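Local atomic coordinates of TonB-dependent siderophore receptor (Pseudomonas aeruginosa 39016, PDB entry 5NEC), a protein that probably imports iron-loaded siderophores across the outer membrane, driven by TonB, and is studied as an entry route for siderophore-drug conjugates. Residues R374-V379 against I419-P425; N89-D93 against D310-T314; Y269-R274 against V328-Q332; S457-T461 against L473-S477; V379-T383 against Y401-S405. All blocks are in the same frame, centred on the assembly; numbering follows the deposited sequence.

Overall arrangement
The plug domain comes first in the chain, and interaction 2 sets its loop 89-93 against strand 296-316 of the barrel, closing a loop of more than two hundred residues. Interaction 3 crosses it: 269-274 lies inside that span, while its partner 328-332 lies on the next strand beyond. Interaction 1 then folds the end of strand 357-379 against 419-425, and interaction 5 is nested within the loop so closed, sharing Val379 with it. Interactions 3 and 5 touch through Arg330, their centres about 7 Å apart. Interaction 4, a hairpin further along the barrel, stands apart, with its centre about 26 Å from that of interaction 1.

Interaction 1 (R374-V379 against I419-P425); sequences RDGYIV and ITRKYAP
Asp375 and Arg421 face each other where strand 357-379 of the TonB-dependent receptor barrel pairs, antiparallel, with the short strand 419-421. They form a salt bridge of two hydrogen bonds: Arg421 comes side-on, with NE and NH2 both donating to the single oxygen OD2 of Asp375, and the NE to OD2 distance is 2.9 Å. With both nitrogens on one oxygen and the planes 63° apart, this is not the coplanar fork of two nitrogens on two oxygens: NE uses the anti lone pair of OD2, whereas NH2 reaches it from above the carboxylate plane. The syn lone pair of the same oxygen takes Tyr423 N, and Asp375 OD1 accepts from Ala424 N at 2.8 Å. One carboxylate thereby holds both the arginine and the backbone of the turn after the strand, an arrangement that would be expected to stabilise its negative charge.

Arg421 is bent at chi2 and chi3 (-74° and -63°), which folds its chain back over Tyr377. Its CD lies over the face of that ring, 3.9 Å from the centroid, in a CH-pi contact. Ile419 CG2 packs obliquely on Tyr377 CD1, while the phenol OH is hydrogen-bonded to Asp310. The other face of the sheet carries Ile378, whose CG1 meets Lys422 CG. Ile378 and Thr420 form a hydrogen-bonded pair, and Lys422 N extends the ladder to Gly376 O. At the far end of the turn, Pro425 CB rests 3.4 Å from Arg374 O.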
# COMPACT_ATOMS: atom_id res chain seq x y z
N ARG A 374 -7.67 1.71 -21.52
CA ARG A 374 -6.23 1.39 -21.59
C ARG A 374 -5.69 1.58 -23.01
O ARG A 374 -6.16 0.95 -23.94
CB ARG A 374 -5.95 -0.04 -21.08
CG ARG A 374 -4.44 -0.31 -20.89
CD ARG A 374 -4.02 -1.69 -20.37
NE ARG A 374 -4.57 -2.81 -21.15
CZ ARG A 374 -4.06 -3.32 -22.28
NH1 ARG A 374 -2.95 -2.82 -22.84
NH2 ARG A 374 -4.68 -4.35 -22.87
N ASP A 375 -4.72 2.47 -23.18
CA ASP A 375 -4.05 2.69 -24.47
C ASP A 375 -2.53 2.59 -24.24
O ASP A 375 -2.10 2.05 -23.25
CB ASP A 375 -4.48 4.05 -25.05
CG ASP A 375 -4.26 4.15 -26.59
OD1 ASP A 375 -4.70 3.24 -27.32
OD2 ASP A 375 -3.64 5.13 -27.07
N GLY A 376 -1.71 3.07 -25.17
CA GLY A 376 -0.27 3.07 -25.02
C GLY A 376 0.40 3.85 -26.13
O GLY A 376 -0.25 4.62 -26.82
N TYR A 377 1.71 3.64 -26.28
CA TYR A 377 2.52 4.28 -27.31
C TYR A 377 3.14 3.21 -28.21
O TYR A 377 3.26 2.07 -27.81
CB TYR A 377 3.66 5.09 -26.68
CG TYR A 377 3.24 6.28 -25.87
CD1 TYR A 377 2.99 7.52 -26.49
CD2 TYR A 377 3.10 6.21 -24.49
CE1 TYR A 377 2.60 8.64 -25.76
CE2 TYR A 377 2.72 7.31 -23.74
CZ TYR A 377 2.46 8.52 -24.38
OH TYR A 377 2.10 9.61 -23.63
N ILE A 378 3.49 3.59 -29.43
CA ILE A 378 4.26 2.79 -30.35
C ILE A 378 5.60 3.48 -30.44
O ILE A 378 5.66 4.65 -30.77
CB ILE A 378 3.61 2.78 -31.76
CG1 ILE A 378 2.23 2.13 -31.73
CG2 ILE A 378 4.50 2.10 -32.80
CD1 ILE A 378 1.33 2.71 -32.81
N VAL A 379 6.67 2.75 -30.15
CA VAL A 379 8.00 3.36 -29.99
C VAL A 379 9.04 2.55 -30.78
O VAL A 379 9.09 1.34 -30.67
CB VAL A 379 8.44 3.39 -28.52
CG1 VAL A 379 9.74 4.17 -28.35
CG2 VAL A 379 7.35 3.97 -27.63
N ILE A 419 7.81 8.27 -31.31
CA ILE A 419 6.84 7.95 -30.27
C ILE A 419 5.49 8.41 -30.82
O ILE A 419 5.29 9.60 -31.02
CB ILE A 419 7.13 8.72 -28.96
CG1 ILE A 419 8.52 8.37 -28.42
CG2 ILE A 419 6.09 8.41 -27.89
CD1 ILE A 419 8.93 9.17 -27.19
N THR A 420 4.56 7.49 -31.06
CA THR A 420 3.18 7.89 -31.34
C THR A 420 2.24 7.11 -30.43
O THR A 420 2.50 5.95 -30.11
CB THR A 420 2.82 7.67 -32.84
OG1 THR A 420 3.04 6.31 -33.20
CG2 THR A 420 3.68 8.57 -33.74
N ARG A 421 1.15 7.74 -30.00
CA ARG A 421 0.05 7.06 -29.31
C ARG A 421 -0.60 6.03 -30.25
O ARG A 421 -0.72 6.28 -31.44
CB ARG A 421 -1.01 8.07 -28.86
CG ARG A 421 -0.68 8.84 -27.60
CD ARG A 421 -0.82 7.96 -26.36
NE ARG A 421 -2.19 7.48 -26.16
CZ ARG A 421 -3.20 8.21 -25.65
NH1 ARG A 421 -3.00 9.47 -25.30
NH2 ARG A 421 -4.42 7.68 -25.49
N LYS A 422 -1.00 4.88 -29.71
CA LYS A 422 -1.77 3.87 -30.46
C LYS A 422 -3.14 4.40 -30.85
O LYS A 422 -3.62 4.12 -31.93
CB LYS A 422 -2.00 2.59 -29.63
CG LYS A 422 -0.79 1.72 -29.47
CD LYS A 422 -1.09 0.45 -28.67
CE LYS A 422 0.22 -0.29 -28.38
NZ LYS A 422 0.12 -1.24 -27.24
N TYR A 423 -3.78 5.11 -29.92
CA TYR A 423 -5.15 5.57 -30.07
C TYR A 423 -6.10 4.44 -30.47
O TYR A 423 -7.00 4.62 -31.26
CB TYR A 423 -5.19 6.74 -31.05
CG TYR A 423 -4.69 8.05 -30.48
CD1 TYR A 423 -5.15 8.54 -29.24
CD2 TYR A 423 -3.75 8.84 -31.18
CE1 TYR A 423 -4.70 9.74 -28.72
CE2 TYR A 423 -3.30 10.05 -30.67
CZ TYR A 423 -3.78 10.49 -29.45
OH TYR A 423 -3.37 11.67 -28.91
N ALA A 424 -5.88 3.26 -29.88
CA ALA A 424 -6.65 2.06 -30.17
C ALA A 424 -6.85 1.33 -28.86
O ALA A 424 -6.31 0.26 -28.64
CB ALA A 424 -5.90 1.20 -31.18
N PRO A 425 -7.66 1.91 -27.96
CA PRO A 425 -7.71 1.46 -26.58
C PRO A 425 -8.56 0.22 -26.30
O PRO A 425 -9.41 -0.12 -27.10
CB PRO A 425 -8.33 2.66 -25.87
CG PRO A 425 -9.24 3.24 -26.87
CD PRO A 425 -8.60 3.02 -28.20

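Interaction 2 (N89-D93 against D310-T314); sequences NPTGD and DYLWT
Pro90 of the plug loop 89-93 nestles against two aromatic side chains, Tyr311 and Trp313, which project from barrel strand 296-316. The contact with Trp313 is a CH-pi one: Pro90 CD sits 3.6 Å from the centroid of the six-membered ring, only 8° off its normal. Pro90 CB covers the five-membered part, 3.7 Å from Trp313 CG, so the pyrrolidine spans much of one indole face. Trp313 has its CG between the backbone N and the carbonyl carbon, chi1 76°, a torsion that sets this face against the proline.

Apolar packing adds Tyr311, which Pro90 meets with CG and CD. Tyr311 CD2 is 3.4 Å from Pro90 CD, and the side chains cross at about a right angle.

The polar groups play a smaller part across the contact. Asn89 OD1 lies in the plane of the Tyr311 ring, at its edge, 4.0 Å from CE2, with the amide turned 73° from the ring. Asn89 N approaches the rim of the indole at CZ2, at 3.5 Å. Further along the loop, Asp93 is hydrogen-bonded to Thr118, and Pro240 touches both Pro90 and Trp313.

The interface thus rests on dispersion and CH-pi attraction between a proline and two rings, a buried apolar seam between plug and barrel wall that depends little on directional bonds.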
# COMPACT_ATOMS: atom_id res chain seq x y z
N ASN A 89 4.77 -1.77 -14.45
CA ASN A 89 4.72 -0.48 -13.74
C ASN A 89 6.13 0.10 -13.37
O ASN A 89 6.94 -0.60 -12.77
CB ASN A 89 3.89 -0.65 -12.46
CG ASN A 89 3.02 0.56 -12.16
OD1 ASN A 89 1.99 0.77 -12.80
ND2 ASN A 89 3.40 1.33 -11.16
N PRO A 90 6.40 1.39 -13.67
CA PRO A 90 7.73 1.95 -13.34
C PRO A 90 8.05 2.07 -11.83
O PRO A 90 9.20 2.30 -11.47
CB PRO A 90 7.71 3.34 -14.00
CG PRO A 90 6.27 3.68 -14.20
CD PRO A 90 5.51 2.38 -14.30
N THR A 91 7.02 1.96 -10.98
CA THR A 91 7.16 1.75 -9.53
C THR A 91 5.98 0.85 -9.11
O THR A 91 4.84 1.31 -9.12
CB THR A 91 7.08 3.07 -8.70
OG1 THR A 91 5.90 3.80 -9.05
CG2 THR A 91 8.29 3.97 -8.92
N GLY A 92 6.25 -0.40 -8.74
CA GLY A 92 5.19 -1.38 -8.44
C GLY A 92 4.39 -1.07 -7.17
O GLY A 92 4.92 -1.18 -6.06
N ASP A 93 3.11 -0.67 -7.34
CA ASP A 93 2.24 -0.17 -6.23
C ASP A 93 1.21 -1.20 -5.81
O ASP A 93 0.17 -0.85 -5.22
CB ASP A 93 1.52 1.13 -6.62
CG ASP A 93 2.46 2.18 -7.18
OD1 ASP A 93 3.43 2.59 -6.48
OD2 ASP A 93 2.23 2.66 -8.32
N ASP A 310 0.00 8.40 -17.45
CA ASP A 310 0.71 8.53 -18.70
C ASP A 310 2.21 8.23 -18.39
O ASP A 310 2.96 9.11 -17.90
CB ASP A 310 0.46 9.93 -19.27
CG ASP A 310 1.00 10.12 -20.66
OD1 ASP A 310 1.40 9.16 -21.35
OD2 ASP A 310 1.05 11.29 -21.08
N TYR A 311 2.59 6.96 -18.63
CA TYR A 311 3.89 6.40 -18.24
C TYR A 311 4.63 5.88 -19.46
O TYR A 311 4.04 5.21 -20.30
CB TYR A 311 3.71 5.20 -17.29
CG TYR A 311 3.08 5.45 -15.93
CD1 TYR A 311 2.76 6.74 -15.48
CD2 TYR A 311 2.83 4.39 -15.05
CE1 TYR A 311 2.20 6.95 -14.23
CE2 TYR A 311 2.27 4.60 -13.78
CZ TYR A 311 1.97 5.88 -13.39
OH TYR A 311 1.42 6.13 -12.16
N LEU A 312 5.94 6.16 -19.53
CA LEU A 312 6.87 5.56 -20.49
C LEU A 312 8.24 5.39 -19.82
O LEU A 312 8.88 6.39 -19.44
CB LEU A 312 7.02 6.45 -21.71
CG LEU A 312 8.12 6.15 -22.74
CD1 LEU A 312 7.93 4.78 -23.29
CD2 LEU A 312 8.13 7.14 -23.89
N TRP A 313 8.70 4.15 -19.71
CA TRP A 313 9.93 3.89 -18.97
C TRP A 313 10.77 2.80 -19.63
O TRP A 313 10.32 2.14 -20.57
CB TRP A 313 9.59 3.55 -17.50
CG TRP A 313 9.04 2.19 -17.27
CD1 TRP A 313 9.73 1.12 -16.81
CD2 TRP A 313 7.69 1.75 -17.46
NE1 TRP A 313 8.90 0.03 -16.71
CE2 TRP A 313 7.64 0.39 -17.09
CE3 TRP A 313 6.51 2.39 -17.88
CZ2 TRP A 313 6.44 -0.37 -17.16
CZ3 TRP A 313 5.33 1.63 -17.94
CH2 TRP A 313 5.32 0.26 -17.59
N THR A 314 11.99 2.63 -19.12
CA THR A 314 12.97 1.70 -19.68
C THR A 314 13.15 0.47 -18.78
O THR A 314 13.18 0.59 -17.56
CB THR A 314 14.32 2.41 -19.86
OG1 THR A 314 14.16 3.54 -20.72
CG2 THR A 314 15.39 1.46 -20.44

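Interaction 3 (Y269-R274 against V328-Q332); sequences YGLTGR and VWRRQ
Tyr269 and Arg330 are the nearest CA pair, 6.8 Å apart, between the loop 269-274 and strand 327-354, where Arg330 is the centre of an inverse gamma turn. The Arg330 side chain runs extended from CG to NE, then donates NE to Tyr269 O at 3.0 Å. That oxygen lies in the guanidinium plane, but the donor stands 38° above the carbonyl plane, so the bond uses no clear lone pair. Leu271 CD2 covers one guanidinium face, 3.5 Å from NH1 and offset toward the rim. A water bridges Arg330 NH2 and Gly270 O, while NH1 makes a salt bridge with Asp413 and a further bond to Tyr401 O.

Arg274, at the end of the loop, reaches the strand further on. Its chain is bent at chi3 (81°); Leu271 CD1 sits over the centre of one guanidinium face and Gln332 CB lies over the opposite face, 4.1 Å from Arg274 NH1. A second water links Arg274 NH1 to Arg330 O, and NH2 bonds to Thr314. Leu271 therefore packs on two arginines, one with each methyl.

Val328 CG2 touches Tyr269 CE1 at 3.9 Å, the two side chains crossing at about a right angle; the phenol OH bonds to Leu406 O. This is loop-to-strand packing of a TonB-dependent receptor, where a long connection between barrel strands is pinned to the wall by buried arginines and bridging waters.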
# COMPACT_ATOMS: atom_id res chain seq x y z
N TYR A 269 19.56 2.77 -16.39
CA TYR A 269 19.56 2.37 -17.81
C TYR A 269 18.53 3.12 -18.67
O TYR A 269 18.48 2.92 -19.89
CB TYR A 269 19.39 0.84 -17.93
CG TYR A 269 20.54 0.15 -17.24
CD1 TYR A 269 21.80 0.06 -17.85
CD2 TYR A 269 20.42 -0.30 -15.93
CE1 TYR A 269 22.88 -0.52 -17.20
CE2 TYR A 269 21.50 -0.88 -15.28
CZ TYR A 269 22.72 -0.98 -15.93
OH TYR A 269 23.77 -1.55 -15.29
N GLY A 270 17.74 4.00 -18.05
CA GLY A 270 16.75 4.78 -18.78
C GLY A 270 17.33 6.05 -19.39
O GLY A 270 18.55 6.26 -19.40
N LEU A 271 16.42 6.89 -19.88
CA LEU A 271 16.74 8.02 -20.72
C LEU A 271 16.01 9.26 -20.22
O LEU A 271 14.79 9.34 -20.30
CB LEU A 271 16.29 7.75 -22.13
CG LEU A 271 17.09 6.70 -22.88
CD1 LEU A 271 16.31 6.20 -24.11
CD2 LEU A 271 18.46 7.25 -23.26
N THR A 272 16.77 10.24 -19.74
CA THR A 272 16.21 11.51 -19.28
C THR A 272 15.49 12.28 -20.38
O THR A 272 14.54 12.99 -20.10
CB THR A 272 17.27 12.42 -18.64
OG1 THR A 272 18.41 12.54 -19.51
CG2 THR A 272 17.72 11.83 -17.33
N GLY A 273 15.92 12.12 -21.63
CA GLY A 273 15.24 12.75 -22.77
C GLY A 273 13.95 12.09 -23.21
O GLY A 273 13.22 12.67 -24.00
N ARG A 274 13.67 10.86 -22.75
CA ARG A 274 12.52 10.10 -23.22
C ARG A 274 11.52 9.73 -22.15
O ARG A 274 10.32 9.82 -22.37
CB ARG A 274 12.99 8.82 -23.92
CG ARG A 274 11.86 7.89 -24.33
CD ARG A 274 12.33 6.64 -25.04
NE ARG A 274 12.79 5.60 -24.13
CZ ARG A 274 13.26 4.42 -24.52
NH1 ARG A 274 13.35 4.11 -25.81
NH2 ARG A 274 13.68 3.53 -23.61
N VAL A 328 23.40 -3.49 -22.82
CA VAL A 328 22.00 -3.50 -22.38
C VAL A 328 21.10 -2.90 -23.45
O VAL A 328 21.29 -1.75 -23.83
CB VAL A 328 21.83 -2.67 -21.08
CG1 VAL A 328 20.36 -2.54 -20.70
CG2 VAL A 328 22.63 -3.28 -19.93
N TRP A 329 20.10 -3.66 -23.90
CA TRP A 329 19.03 -3.10 -24.74
C TRP A 329 18.04 -2.29 -23.88
O TRP A 329 17.51 -2.81 -22.89
CB TRP A 329 18.31 -4.23 -25.47
CG TRP A 329 17.10 -3.82 -26.21
CD1 TRP A 329 16.98 -2.78 -27.06
CD2 TRP A 329 15.83 -4.48 -26.18
NE1 TRP A 329 15.70 -2.75 -27.59
CE2 TRP A 329 14.97 -3.78 -27.05
CE3 TRP A 329 15.34 -5.60 -25.50
CZ2 TRP A 329 13.64 -4.15 -27.26
CZ3 TRP A 329 14.01 -5.99 -25.72
CH2 TRP A 329 13.18 -5.25 -26.59
N ARG A 330 17.83 -1.03 -24.24
CA ARG A 330 16.85 -0.17 -23.55
C ARG A 330 15.45 -0.44 -24.07
O ARG A 330 14.92 0.27 -24.91
CB ARG A 330 17.18 1.30 -23.72
CG ARG A 330 18.40 1.70 -22.91
CD ARG A 330 18.81 3.10 -23.30
NE ARG A 330 19.80 3.70 -22.42
CZ ARG A 330 20.77 4.54 -22.82
NH1 ARG A 330 20.92 4.86 -24.10
NH2 ARG A 330 21.62 5.03 -21.93
N ARG A 331 14.87 -1.51 -23.57
CA ARG A 331 13.50 -1.84 -23.90
C ARG A 331 12.59 -0.81 -23.23
O ARG A 331 12.80 -0.34 -22.09
CB ARG A 331 13.13 -3.27 -23.52
CG ARG A 331 11.91 -3.48 -22.66
CD ARG A 331 10.56 -3.40 -23.33
NE ARG A 331 9.76 -4.45 -22.71
CZ ARG A 331 8.43 -4.56 -22.69
NH1 ARG A 331 7.63 -3.69 -23.29
NH2 ARG A 331 7.91 -5.59 -22.04
N GLN A 332 11.55 -0.50 -23.96
CA GLN A 332 10.65 0.56 -23.68
C GLN A 332 9.37 -0.10 -23.22
O GLN A 332 8.87 -1.01 -23.87
CB GLN A 332 10.50 1.34 -24.98
CG GLN A 332 9.30 2.19 -25.11
CD GLN A 332 8.03 1.45 -25.37
OE1 GLN A 332 7.09 1.60 -24.59
NE2 GLN A 332 7.97 0.63 -26.41
O HOH W 1 20.96 5.15 -19.17
O HOH W 2 15.43 2.39 -26.42

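Interaction 4 (S457-T461 against L473-S477); sequences SFETT and LSDKS
Glu459 and Lys476 form a non-hydrogen-bonded pair in the antiparallel hairpin of strands 447-464 and 471-488, their side chains side by side and pointing the same way. From CB, with CG anti to the carbonyl carbon (chi1 -78°), the lysine runs out fully extended. Its CB lies 4.1 Å from Phe458 O, CG is 4.2 Å from Glu459 CG, and CE is 3.8 Å from Glu459 OE1. NZ ends 4.5 Å from that same OE1, too far for a salt bridge, so the attraction between the charges is probably loose.

On the same face, Thr461 OG1 and Ser474 OG share a hydrogen bond of 3.0 Å. The other face carries Thr460 beside Asp475, with OG1 3.7 Å from Asp475 CB, and Phe458 beside Ser477, whose OG lies in the plane of the phenyl ring at its edge. Phe458 with Ser477 and Thr460 with Asp475 each close a pair of backbone hydrogen bonds.

Strand 447-464 is bonded along its other edge to strand 426-444, through Ser457 to Lys433, Glu459 to Thr431 and Thr461 to Val429, which sets this hairpin into the barrel wall.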
# COMPACT_ATOMS: atom_id res chain seq x y z
N SER A 457 -22.15 -9.19 -7.07
CA SER A 457 -22.60 -9.46 -8.42
C SER A 457 -21.87 -8.48 -9.36
O SER A 457 -21.81 -7.30 -9.07
CB SER A 457 -24.11 -9.30 -8.48
OG SER A 457 -24.59 -9.46 -9.79
N PHE A 458 -21.33 -9.01 -10.45
CA PHE A 458 -20.39 -8.27 -11.33
C PHE A 458 -20.84 -8.38 -12.80
O PHE A 458 -21.20 -9.46 -13.24
CB PHE A 458 -18.99 -8.87 -11.11
CG PHE A 458 -17.86 -8.07 -11.68
CD1 PHE A 458 -17.71 -6.71 -11.38
CD2 PHE A 458 -16.89 -8.68 -12.49
CE1 PHE A 458 -16.64 -5.96 -11.89
CE2 PHE A 458 -15.82 -7.94 -13.00
CZ PHE A 458 -15.69 -6.58 -12.70
N GLU A 459 -20.88 -7.26 -13.54
CA GLU A 459 -21.14 -7.25 -15.00
C GLU A 459 -20.10 -6.39 -15.67
O GLU A 459 -19.94 -5.26 -15.26
CB GLU A 459 -22.48 -6.60 -15.34
CG GLU A 459 -23.71 -7.28 -14.79
CD GLU A 459 -25.01 -6.74 -15.41
OE1 GLU A 459 -25.07 -6.56 -16.65
OE2 GLU A 459 -25.98 -6.50 -14.66
N THR A 460 -19.40 -6.90 -16.69
CA THR A 460 -18.45 -6.10 -17.49
C THR A 460 -18.67 -6.21 -18.98
O THR A 460 -19.10 -7.24 -19.47
CB THR A 460 -16.95 -6.43 -17.23
OG1 THR A 460 -16.70 -7.80 -17.55
CG2 THR A 460 -16.56 -6.17 -15.80
N THR A 461 -18.35 -5.14 -19.70
CA THR A 461 -18.31 -5.12 -21.15
C THR A 461 -17.00 -4.50 -21.54
O THR A 461 -16.67 -3.43 -21.08
CB THR A 461 -19.47 -4.29 -21.70
OG1 THR A 461 -20.69 -4.97 -21.39
CG2 THR A 461 -19.40 -4.14 -23.21
N LEU A 473 -17.10 -7.85 -25.85
CA LEU A 473 -17.21 -9.07 -25.04
C LEU A 473 -17.74 -8.75 -23.66
O LEU A 473 -17.22 -7.89 -22.98
CB LEU A 473 -15.85 -9.77 -24.96
CG LEU A 473 -15.34 -10.31 -26.33
CD1 LEU A 473 -13.87 -10.76 -26.23
CD2 LEU A 473 -16.22 -11.43 -26.90
N SER A 474 -18.81 -9.43 -23.26
CA SER A 474 -19.43 -9.26 -21.95
C SER A 474 -19.18 -10.45 -21.03
O SER A 474 -18.91 -11.56 -21.48
CB SER A 474 -20.92 -9.07 -22.09
OG SER A 474 -21.19 -7.75 -22.52
N ASP A 475 -19.28 -10.19 -19.74
CA ASP A 475 -19.09 -11.21 -18.73
C ASP A 475 -19.93 -10.89 -17.50
O ASP A 475 -20.11 -9.73 -17.15
CB ASP A 475 -17.61 -11.30 -18.38
CG ASP A 475 -17.25 -12.59 -17.68
OD1 ASP A 475 -17.86 -13.64 -17.98
OD2 ASP A 475 -16.34 -12.55 -16.81
N LYS A 476 -20.47 -11.94 -16.88
CA LYS A 476 -21.29 -11.86 -15.66
C LYS A 476 -20.76 -12.87 -14.67
O LYS A 476 -20.44 -13.98 -15.05
CB LYS A 476 -22.76 -12.18 -15.94
CG LYS A 476 -23.52 -11.03 -16.57
CD LYS A 476 -25.02 -11.27 -16.66
CE LYS A 476 -25.67 -10.17 -17.49
NZ LYS A 476 -27.13 -10.39 -17.75
N SER A 477 -20.69 -12.49 -13.40
CA SER A 477 -20.25 -13.41 -12.36
C SER A 477 -20.71 -12.95 -10.98
O SER A 477 -21.25 -11.84 -10.82
CB SER A 477 -18.73 -13.57 -12.41
OG SER A 477 -18.09 -12.31 -12.48

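Interaction 5 (V379-T383 against Y401-S405); sequences VDTNT and YNCTS
Asn402 lays its side-chain amide along the backbone of 379-383. Its OD1 comes 3.3 Å from Thr381 CA, its CG 3.4 Å from Thr381 O, and ND2 lies 3.1 Å from Asn382 O. The side chains of Thr381 and Asn402 cross at about a right angle, with the methyl and CB of the threonine near OD1. A water bridges the two segments, donating a hydrogen bond to Asp380 O and accepting one from Asn402 ND2 at 3.0 Å. Next along, Thr383 CG2 packs on Cys403 SG at 3.6 Å. The methyl is anti to the carbonyl carbon, which leaves OG1 (chi1 65°) between the backbone N and that carbon, turned to bond Lys389 O.

Several groups hold this first shell in place. Asn402 OD1 accepts from the indole NE1 of Trp415, and ND2 also bonds to Ser399 O, so the rotation of the amide is fixed from both ends. Cys403 is tied by a disulfide to Cys390, which probably limits how far the sulfur can move from Thr383. Within 379-383, Asp380 OD1 accepts from Asn382 N at 3.1 Å, the donor standing 41° out of the carboxylate plane.

Beyond these, Asn402 and Thr404 make backbone hydrogen bonds to Arg330 and Val328, which place the strand 403-405 on strand 327-354. The bond from Asp380 to Asn382 defines an Asx turn, here leading off a barrel strand into a disulfide-braced loop of a TonB-dependent receptor.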
# COMPACT_ATOMS: atom_id res chain seq x y z
N VAL A 379 6.67 2.75 -30.15
CA VAL A 379 8.00 3.36 -29.99
C VAL A 379 9.04 2.55 -30.78
O VAL A 379 9.09 1.34 -30.67
CB VAL A 379 8.44 3.39 -28.52
CG1 VAL A 379 9.74 4.17 -28.35
CG2 VAL A 379 7.35 3.97 -27.63
N ASP A 380 9.87 3.22 -31.55
CA ASP A 380 10.97 2.56 -32.25
C ASP A 380 12.17 2.39 -31.31
O ASP A 380 12.85 3.37 -30.97
CB ASP A 380 11.38 3.38 -33.48
CG ASP A 380 12.37 2.65 -34.38
OD1 ASP A 380 12.66 1.44 -34.16
OD2 ASP A 380 12.82 3.31 -35.34
N THR A 381 12.42 1.14 -30.89
CA THR A 381 13.64 0.79 -30.16
C THR A 381 14.60 -0.17 -30.92
O THR A 381 15.41 -0.87 -30.30
CB THR A 381 13.27 0.17 -28.81
OG1 THR A 381 12.45 -0.97 -29.04
CG2 THR A 381 12.54 1.21 -27.91
N ASN A 382 14.53 -0.18 -32.24
CA ASN A 382 15.30 -1.11 -33.06
C ASN A 382 16.80 -0.83 -32.90
O ASN A 382 17.25 0.29 -33.16
CB ASN A 382 14.90 -0.92 -34.53
CG ASN A 382 15.50 -1.96 -35.46
OD1 ASN A 382 16.46 -2.66 -35.15
ND2 ASN A 382 14.90 -2.08 -36.62
N THR A 383 17.56 -1.85 -32.49
CA THR A 383 19.01 -1.70 -32.26
C THR A 383 19.84 -1.74 -33.53
O THR A 383 21.00 -1.33 -33.51
CB THR A 383 19.57 -2.79 -31.34
OG1 THR A 383 19.45 -4.07 -31.97
CG2 THR A 383 18.86 -2.79 -29.98
N TYR A 401 21.08 4.83 -29.92
CA TYR A 401 21.05 4.90 -28.45
C TYR A 401 20.08 3.93 -27.79
O TYR A 401 19.76 4.09 -26.61
CB TYR A 401 20.84 6.34 -27.96
CG TYR A 401 21.84 7.32 -28.53
CD1 TYR A 401 23.14 7.38 -28.02
CD2 TYR A 401 21.50 8.19 -29.58
CE1 TYR A 401 24.08 8.27 -28.54
CE2 TYR A 401 22.43 9.08 -30.10
CZ TYR A 401 23.71 9.11 -29.58
OH TYR A 401 24.61 9.99 -30.09
N ASN A 402 19.65 2.91 -28.53
CA ASN A 402 18.85 1.82 -27.97
C ASN A 402 19.68 0.76 -27.25
O ASN A 402 19.12 -0.10 -26.59
CB ASN A 402 18.00 1.17 -29.07
CG ASN A 402 16.98 2.12 -29.63
OD1 ASN A 402 16.11 2.57 -28.91
ND2 ASN A 402 17.10 2.45 -30.90
N CYS A 403 21.01 0.81 -27.40
CA CYS A 403 21.93 -0.00 -26.63
C CYS A 403 22.76 0.91 -25.78
O CYS A 403 23.17 1.97 -26.26
CB CYS A 403 22.89 -0.78 -27.53
SG CYS A 403 22.04 -1.97 -28.56
N THR A 404 23.03 0.50 -24.55
CA THR A 404 23.94 1.20 -23.68
C THR A 404 24.89 0.22 -23.00
O THR A 404 24.81 -0.99 -23.22
CB THR A 404 23.18 2.06 -22.64
OG1 THR A 404 24.10 2.93 -21.96
CG2 THR A 404 22.45 1.20 -21.59
N SER A 405 25.78 0.75 -22.17
CA SER A 405 26.77 -0.03 -21.42
C SER A 405 26.19 -0.60 -20.14
O SER A 405 25.46 0.10 -19.43
CB SER A 405 27.96 0.88 -21.10
OG SER A 405 28.75 0.38 -20.04
O HOH W 3 15.28 4.59 -31.92